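Side-chain contacts in potential RNA-dependent RNA polymerase (Human picobirnavirus, PDB 5I62), which copies RNA from RNA templates with ribonucleoside triphosphates, probably serving both transcription and replication of the double-stranded RNA viral genome: residues E45-E50 with L464-K469; R20-N25 with P145-R150; Y417-A422 with K455-K460. All coordinates share one frame; numbering follows the deposited sequence.

Contact 1 (E45-E50 with L464-K469); sequences ESICDE and LDFCIK
The carbonyl O of Phe466, the residue whose ring reaches across to Ile47 and Glu50, accepts a hydrogen bond from the hydroxyl of Tyr39. The contact is helix against helix within the right-hand fold of viral RNA polymerases: helix 44-55 is bridged by one large side chain from helix 460-469, in the C-terminal part of the chain and probably in the thumb. The principle is simple: when two helices stand well apart, a single aromatic residue can span the gap. Here the nearest CA atoms, those of Glu50 and Phe466, are 9.2 Å apart. With CG anti to the backbone N (chi1 -177°), the phenyl group extends toward helix 44-55, and the far end of the ring does the touching. Phe466 CZ lies 3.6 Å from Ile47 O, which meets the ring obliquely, so a backbone carbonyl as well as side chains forms the landing place. Beside it, Ile47 CG2 sits in the ring plane at the edge, the two side chains crossing at about a right angle. Glu50 comes to another part of the rim through its methylene carbons. Its chain bends at chi2 (69°), so that the carboxylate turns away from helix 460-469 while the aliphatic part stays against the phenyl. Leu423 of helix 419-427 touches both Ile47 and Phe466, and the Tyr39 ring meets that of Phe466 with the planes inclined. On a different side of helix 44-55, Asp49 is tied to Arg73 by a salt bridge. The closest approach of Glu50 to the phenyl rim is CG to Phe466 CE1, at 3.8 Å.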
# COMPACT_ATOMS: atom_id res chain seq x y z
N GLU A 45 11.08 -14.92 19.69
CA GLU A 45 10.84 -16.36 19.57
C GLU A 45 9.97 -16.87 20.71
O GLU A 45 8.98 -17.57 20.49
CB GLU A 45 12.18 -17.12 19.55
CG GLU A 45 13.10 -16.84 18.36
CD GLU A 45 13.61 -15.40 18.32
OE1 GLU A 45 14.34 -14.99 19.26
OE2 GLU A 45 13.26 -14.68 17.36
N SER A 46 10.33 -16.50 21.95
CA SER A 46 9.60 -16.99 23.11
C SER A 46 8.16 -16.49 23.13
O SER A 46 7.25 -17.25 23.48
CB SER A 46 10.33 -16.58 24.39
OG SER A 46 11.51 -17.35 24.53
N ILE A 47 7.93 -15.22 22.78
CA ILE A 47 6.57 -14.73 22.62
C ILE A 47 5.82 -15.58 21.62
O ILE A 47 4.72 -16.09 21.89
CB ILE A 47 6.56 -13.25 22.19
CG1 ILE A 47 7.21 -12.36 23.25
CG2 ILE A 47 5.13 -12.80 21.87
CD1 ILE A 47 7.73 -11.07 22.69
N CYS A 48 6.40 -15.75 20.43
CA CYS A 48 5.72 -16.51 19.38
C CYS A 48 5.53 -17.96 19.81
O CYS A 48 4.45 -18.53 19.61
CB CYS A 48 6.52 -16.42 18.09
SG CYS A 48 6.45 -14.78 17.31
N ASP A 49 6.56 -18.57 20.41
CA ASP A 49 6.46 -19.96 20.82
C ASP A 49 5.32 -20.16 21.82
O ASP A 49 4.58 -21.15 21.75
CB ASP A 49 7.79 -20.43 21.43
CG ASP A 49 8.88 -20.64 20.38
OD1 ASP A 49 8.58 -20.58 19.17
OD2 ASP A 49 10.05 -20.86 20.78
N GLU A 50 5.17 -19.22 22.75
CA GLU A 50 4.14 -19.33 23.77
C GLU A 50 2.74 -19.24 23.16
O GLU A 50 1.85 -20.04 23.48
CB GLU A 50 4.34 -18.26 24.84
CG GLU A 50 3.49 -18.49 26.07
CD GLU A 50 3.95 -19.72 26.85
OE1 GLU A 50 3.20 -20.19 27.73
OE2 GLU A 50 5.07 -20.22 26.58
N LEU A 464 -6.26 -11.86 22.62
CA LEU A 464 -6.32 -10.60 23.35
C LEU A 464 -5.84 -10.77 24.79
O LEU A 464 -5.10 -9.93 25.31
CB LEU A 464 -7.74 -10.05 23.32
CG LEU A 464 -7.91 -8.67 23.97
CD1 LEU A 464 -7.04 -7.62 23.26
CD2 LEU A 464 -9.37 -8.27 23.95
N ASP A 465 -6.28 -11.84 25.46
CA ASP A 465 -5.81 -12.10 26.82
C ASP A 465 -4.30 -12.30 26.83
O ASP A 465 -3.60 -11.83 27.74
CB ASP A 465 -6.51 -13.32 27.41
CG ASP A 465 -7.99 -13.06 27.71
OD1 ASP A 465 -8.38 -11.89 27.91
OD2 ASP A 465 -8.77 -14.04 27.73
N PHE A 466 -3.77 -12.98 25.82
CA PHE A 466 -2.32 -13.12 25.69
C PHE A 466 -1.64 -11.77 25.53
O PHE A 466 -0.58 -11.53 26.13
CB PHE A 466 -1.99 -14.02 24.50
CG PHE A 466 -0.52 -14.28 24.34
CD1 PHE A 466 0.13 -15.21 25.13
CD2 PHE A 466 0.23 -13.58 23.40
CE1 PHE A 466 1.48 -15.46 24.98
CE2 PHE A 466 1.59 -13.82 23.24
CZ PHE A 466 2.22 -14.76 24.04
N CYS A 467 -2.21 -10.88 24.72
CA CYS A 467 -1.58 -9.58 24.49
C CYS A 467 -1.68 -8.68 25.72
O CYS A 467 -0.75 -7.93 26.02
CB CYS A 467 -2.22 -8.92 23.28
SG CYS A 467 -1.78 -9.78 21.71
N ILE A 468 -2.81 -8.73 26.43
CA ILE A 468 -2.95 -7.93 27.65
C ILE A 468 -1.81 -8.22 28.62
O ILE A 468 -1.21 -7.31 29.21
CB ILE A 468 -4.32 -8.18 28.30
CG1 ILE A 468 -5.45 -7.56 27.46
CG2 ILE A 468 -4.34 -7.63 29.73
CD1 ILE A 468 -6.86 -8.08 27.83
N LYS A 469 -1.47 -9.50 28.78
CA LYS A 469 -0.41 -9.91 29.69
C LYS A 469 0.96 -9.39 29.25
O LYS A 469 1.86 -9.29 30.08
CB LYS A 469 -0.37 -11.44 29.80
CG LYS A 469 -1.56 -12.04 30.53
CD LYS A 469 -1.39 -13.55 30.71
CE LYS A 469 -2.49 -14.15 31.59
NZ LYS A 469 -3.80 -14.27 30.90

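Contact 2 (R20-N25 with P145-R150); sequences RAYFSN and PYFSKR
A T-shaped aromatic pair joins helix 17-28 to the loop that precedes helix 150-157: Phe147 directs an edge of its ring at the face of Tyr22. The centroids are 5.1 Å apart and the planes meet at 67°, short of a perfect perpendicular. Tyr22 holds CG anti to its backbone N (chi1 -177°), which carries the phenol out to where Phe147 meets its face. The contact is concentrated at the tip of the phenyl group: Phe147 CZ lies equally close, 3.6 Å, to Tyr22 CG and Tyr22 CD1, above the face but displaced toward its rim, while Phe147 CE2 leans on Tyr22 CB at 3.9 Å. Such a pair illustrates how one ring from a loop can find a broad target on a helix without any hydrogen bond between the two. In this polymerase the target is itself fixed by the mixed beta-sheet: Tyr22 OH is hydrogen-bonded to Leu184 O, and the side chain packs on Val183, both in strand 176-189. Phe147 sits in the loop with a left-handed helical backbone (phi 50°), and its side chain also touches Asn16 and Asn141. Next to it, the hydroxyl of Ser148 donates back to Tyr146 O at 3.1 Å, approaching from above the carbonyl plane, and Ser148 N is hydrogen-bonded to Ser142 OG.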
# COMPACT_ATOMS: atom_id res chain seq x y z
N ARG A 20 19.24 18.25 4.86
CA ARG A 20 20.62 17.82 5.03
C ARG A 20 20.73 16.61 5.95
O ARG A 20 21.41 15.63 5.63
CB ARG A 20 21.43 19.00 5.58
CG ARG A 20 22.83 18.64 5.93
CD ARG A 20 23.47 17.97 4.80
NE ARG A 20 24.17 18.93 3.97
CZ ARG A 20 25.16 18.59 3.17
NH1 ARG A 20 25.51 17.31 3.09
NH2 ARG A 20 25.77 19.52 2.44
N ALA A 21 20.06 16.66 7.10
CA ALA A 21 20.01 15.51 7.99
C ALA A 21 19.37 14.32 7.30
O ALA A 21 19.83 13.18 7.45
CB ALA A 21 19.23 15.84 9.25
N TYR A 22 18.28 14.56 6.57
CA TYR A 22 17.57 13.48 5.89
C TYR A 22 18.52 12.67 5.02
O TYR A 22 18.61 11.44 5.15
CB TYR A 22 16.42 14.03 5.06
CG TYR A 22 15.61 12.94 4.39
CD1 TYR A 22 14.54 12.34 5.05
CD2 TYR A 22 15.93 12.50 3.12
CE1 TYR A 22 13.81 11.32 4.44
CE2 TYR A 22 15.21 11.48 2.51
CZ TYR A 22 14.15 10.91 3.17
OH TYR A 22 13.44 9.91 2.55
N PHE A 23 19.25 13.34 4.13
CA PHE A 23 20.09 12.60 3.20
C PHE A 23 21.31 11.98 3.89
O PHE A 23 21.81 10.94 3.43
CB PHE A 23 20.50 13.48 2.03
CG PHE A 23 19.43 13.60 0.98
CD1 PHE A 23 18.92 12.46 0.37
CD2 PHE A 23 18.90 14.83 0.62
CE1 PHE A 23 17.93 12.53 -0.60
CE2 PHE A 23 17.90 14.92 -0.35
CZ PHE A 23 17.43 13.76 -0.96
N SER A 24 21.80 12.59 4.97
CA SER A 24 22.84 11.93 5.77
C SER A 24 22.35 10.59 6.28
O SER A 24 23.08 9.61 6.30
CB SER A 24 23.26 12.80 6.96
OG SER A 24 23.77 14.04 6.52
N ASN A 25 21.11 10.56 6.77
CA ASN A 25 20.54 9.32 7.26
C ASN A 25 20.33 8.32 6.12
O ASN A 25 20.52 7.11 6.30
CB ASN A 25 19.24 9.59 8.00
CG ASN A 25 18.62 8.33 8.56
OD1 ASN A 25 17.52 7.93 8.15
ND2 ASN A 25 19.34 7.66 9.46
N PRO A 145 9.94 21.60 -3.36
CA PRO A 145 11.27 22.08 -2.96
C PRO A 145 11.47 22.39 -1.47
O PRO A 145 12.61 22.49 -1.02
CB PRO A 145 11.40 23.38 -3.75
CG PRO A 145 10.03 23.95 -3.66
CD PRO A 145 9.09 22.72 -3.80
N TYR A 146 10.39 22.56 -0.71
CA TYR A 146 10.53 23.05 0.65
C TYR A 146 10.85 21.96 1.66
O TYR A 146 11.44 22.27 2.70
CB TYR A 146 9.27 23.79 1.11
CG TYR A 146 9.02 25.04 0.30
CD1 TYR A 146 9.88 26.14 0.39
CD2 TYR A 146 7.92 25.12 -0.55
CE1 TYR A 146 9.65 27.29 -0.37
CE2 TYR A 146 7.69 26.25 -1.31
CZ TYR A 146 8.56 27.34 -1.21
OH TYR A 146 8.31 28.46 -1.96
N PHE A 147 10.47 20.71 1.41
CA PHE A 147 10.75 19.61 2.34
C PHE A 147 10.31 19.97 3.77
O PHE A 147 11.06 19.79 4.74
CB PHE A 147 12.22 19.22 2.30
CG PHE A 147 12.47 17.77 2.67
CD1 PHE A 147 12.21 16.75 1.77
CD2 PHE A 147 12.95 17.45 3.93
CE1 PHE A 147 12.44 15.41 2.12
CE2 PHE A 147 13.18 16.13 4.29
CZ PHE A 147 12.93 15.12 3.38
N SER A 148 9.10 20.48 3.89
CA SER A 148 8.49 20.82 5.17
C SER A 148 7.17 20.08 5.29
O SER A 148 6.81 19.26 4.45
CB SER A 148 8.26 22.33 5.31
OG SER A 148 9.37 23.05 4.83
N LYS A 149 6.44 20.38 6.36
CA LYS A 149 5.06 19.93 6.45
C LYS A 149 4.22 20.70 5.44
O LYS A 149 4.35 21.93 5.32
CB LYS A 149 4.52 20.11 7.86
CG LYS A 149 4.89 18.96 8.81
CD LYS A 149 4.97 19.40 10.26
CE LYS A 149 4.00 20.51 10.56
NZ LYS A 149 2.57 20.23 10.19
N ARG A 150 3.38 19.97 4.71
CA ARG A 150 2.51 20.58 3.70
C ARG A 150 1.77 21.79 4.25
O ARG A 150 1.66 22.83 3.57
CB ARG A 150 1.50 19.54 3.22
CG ARG A 150 2.08 18.54 2.25
CD ARG A 150 1.10 17.40 2.04
NE ARG A 150 1.53 16.51 0.97
CZ ARG A 150 0.86 15.43 0.58
NH1 ARG A 150 -0.27 15.10 1.18
NH2 ARG A 150 1.32 14.68 -0.41

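Contact 3 (Y417-A422 with K455-K460); sequences YSTMRA and KYHPLK
Thr419 and His457 form the tight half of this contact, in which the first turn of helix 419-427 meets the turn leading into helix 460-469. With chi1 at 57°, Thr419 CG2 lies anti to the carbonyl carbon, which puts this methyl over one imidazole face, 3.5 Å from the His457 centroid and 16° off the normal, a clear CH-pi contact. At the ring edge, in plane, Tyr417 O lies 3.3 Å from His457 CD2. The other side is looser: one water bridges the two segments, accepting from Tyr417 N and Tyr456 N, near the partly exposed Lys455 and Tyr456. Ser418 is the N-cap of helix 419-427, its OG accepting from Arg421 N at 3.0 Å. The rotation of the His457 ring is fixed within its type I turn, where Leu459 N donates to His457 ND1 at 3.0 Å, only 6° out of the ring plane. Its NE2 and Thr419 OG1 both hydrogen-bond to OE2 of Glu69, while Trp51 NE1 also reaches Thr419 OG1. As a worked case of reading protonation from partners, ND1 as acceptor and NE2 facing a carboxylate suggest that His457 probably carries its proton on NE2 and that Glu69 is probably ionised.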
# COMPACT_ATOMS: atom_id res chain seq x y z
N TYR A 417 -6.90 -12.30 9.91
CA TYR A 417 -5.53 -11.82 9.94
C TYR A 417 -4.68 -12.78 10.78
O TYR A 417 -5.17 -13.38 11.73
CB TYR A 417 -5.49 -10.41 10.49
CG TYR A 417 -4.21 -9.64 10.27
CD1 TYR A 417 -4.03 -8.87 9.13
CD2 TYR A 417 -3.22 -9.64 11.23
CE1 TYR A 417 -2.86 -8.14 8.93
CE2 TYR A 417 -2.05 -8.91 11.06
CZ TYR A 417 -1.88 -8.17 9.91
OH TYR A 417 -0.72 -7.46 9.75
N SER A 418 -3.42 -12.93 10.40
CA SER A 418 -2.53 -13.83 11.12
C SER A 418 -2.22 -13.28 12.51
O SER A 418 -1.69 -12.17 12.63
CB SER A 418 -1.23 -14.02 10.34
OG SER A 418 -0.26 -14.66 11.15
N THR A 419 -2.51 -14.06 13.55
CA THR A 419 -2.06 -13.67 14.89
C THR A 419 -0.54 -13.67 14.98
O THR A 419 0.04 -12.88 15.74
CB THR A 419 -2.65 -14.59 15.96
OG1 THR A 419 -2.28 -15.96 15.69
CG2 THR A 419 -4.16 -14.46 16.00
N MET A 420 0.12 -14.55 14.23
CA MET A 420 1.59 -14.58 14.27
C MET A 420 2.16 -13.29 13.69
O MET A 420 3.07 -12.68 14.27
CB MET A 420 2.15 -15.80 13.54
CG MET A 420 1.84 -17.15 14.21
SD MET A 420 2.50 -17.29 15.90
CE MET A 420 4.19 -16.85 15.66
N ARG A 421 1.62 -12.85 12.55
CA ARG A 421 2.04 -11.57 12.00
C ARG A 421 1.74 -10.43 12.97
O ARG A 421 2.57 -9.53 13.15
CB ARG A 421 1.35 -11.32 10.66
CG ARG A 421 1.81 -10.03 9.97
CD ARG A 421 1.33 -10.04 8.54
NE ARG A 421 1.81 -8.93 7.71
CZ ARG A 421 3.00 -8.87 7.12
NH1 ARG A 421 3.89 -9.85 7.29
NH2 ARG A 421 3.30 -7.82 6.37
N ALA A 422 0.57 -10.47 13.62
CA ALA A 422 0.23 -9.45 14.60
C ALA A 422 1.26 -9.41 15.72
O ALA A 422 1.73 -8.33 16.11
CB ALA A 422 -1.17 -9.70 15.16
N LYS A 455 -9.75 -9.34 14.39
CA LYS A 455 -11.12 -9.31 14.94
C LYS A 455 -12.02 -10.45 14.46
O LYS A 455 -13.12 -10.60 15.00
CB LYS A 455 -11.78 -7.99 14.58
CG LYS A 455 -12.07 -7.88 13.09
CD LYS A 455 -12.24 -6.44 12.64
CE LYS A 455 -13.70 -6.10 12.46
NZ LYS A 455 -13.89 -4.66 12.14
N TYR A 456 -11.61 -11.24 13.46
CA TYR A 456 -12.40 -12.40 13.05
C TYR A 456 -11.67 -13.71 13.25
O TYR A 456 -12.16 -14.75 12.79
CB TYR A 456 -12.84 -12.28 11.60
CG TYR A 456 -13.77 -11.13 11.35
CD1 TYR A 456 -15.02 -11.09 11.96
CD2 TYR A 456 -13.42 -10.11 10.49
CE1 TYR A 456 -15.88 -10.05 11.73
CE2 TYR A 456 -14.28 -9.07 10.25
CZ TYR A 456 -15.51 -9.04 10.87
OH TYR A 456 -16.37 -8.00 10.63
N HIS A 457 -10.50 -13.69 13.87
CA HIS A 457 -9.75 -14.90 14.09
C HIS A 457 -10.51 -15.79 15.06
O HIS A 457 -11.10 -15.30 16.02
CB HIS A 457 -8.37 -14.55 14.65
CG HIS A 457 -7.34 -15.64 14.57
ND1 HIS A 457 -7.33 -16.71 15.43
CD2 HIS A 457 -6.27 -15.79 13.76
CE1 HIS A 457 -6.30 -17.49 15.14
NE2 HIS A 457 -5.64 -16.95 14.13
N PRO A 458 -10.51 -17.11 14.85
CA PRO A 458 -11.22 -18.00 15.79
C PRO A 458 -10.73 -17.88 17.22
O PRO A 458 -11.51 -18.11 18.15
CB PRO A 458 -10.95 -19.40 15.21
CG PRO A 458 -9.73 -19.25 14.35
CD PRO A 458 -9.84 -17.85 13.77
N LEU A 459 -9.47 -17.49 17.43
CA LEU A 459 -8.87 -17.42 18.77
C LEU A 459 -8.63 -15.99 19.22
O LEU A 459 -7.73 -15.72 20.02
CB LEU A 459 -7.56 -18.20 18.80
CG LEU A 459 -7.65 -19.70 18.58
CD1 LEU A 459 -6.26 -20.30 18.65
CD2 LEU A 459 -8.57 -20.34 19.61
N LYS A 460 -9.44 -15.05 18.73
CA LYS A 460 -9.15 -13.64 19.00
C LYS A 460 -9.25 -13.32 20.48
O LYS A 460 -8.51 -12.47 20.98
CB LYS A 460 -10.08 -12.76 18.20
CG LYS A 460 -11.53 -12.99 18.52
CD LYS A 460 -12.40 -12.15 17.63
CE LYS A 460 -13.87 -12.46 17.85
NZ LYS A 460 -14.70 -11.28 17.55
O HOH W 1 -9.47 -11.01 11.49

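How the contacts relate
Contacts 1 and 3 are neighbours, their centres about 12 Å apart, whereas the centre of contact 2 lies about 39 Å from that of contact 1 and about 38 Å from that of contact 3. Contacts 1 and 3 share helices: 460-469 starts in contact 3 and carries on into contact 1, and helix 44-55 packs on 419-427, where Cys48 CB comes 3.4 Å from Met420 CE. Along the chain, contact 3 falls between the two segments of contact 1, the segments of contacts 1 and 2 alternate, and contact 2 closes before contact 3 opens. N-terminal helices are tied to the loop and sheet near contact 2 and to the helices of the C-terminal part.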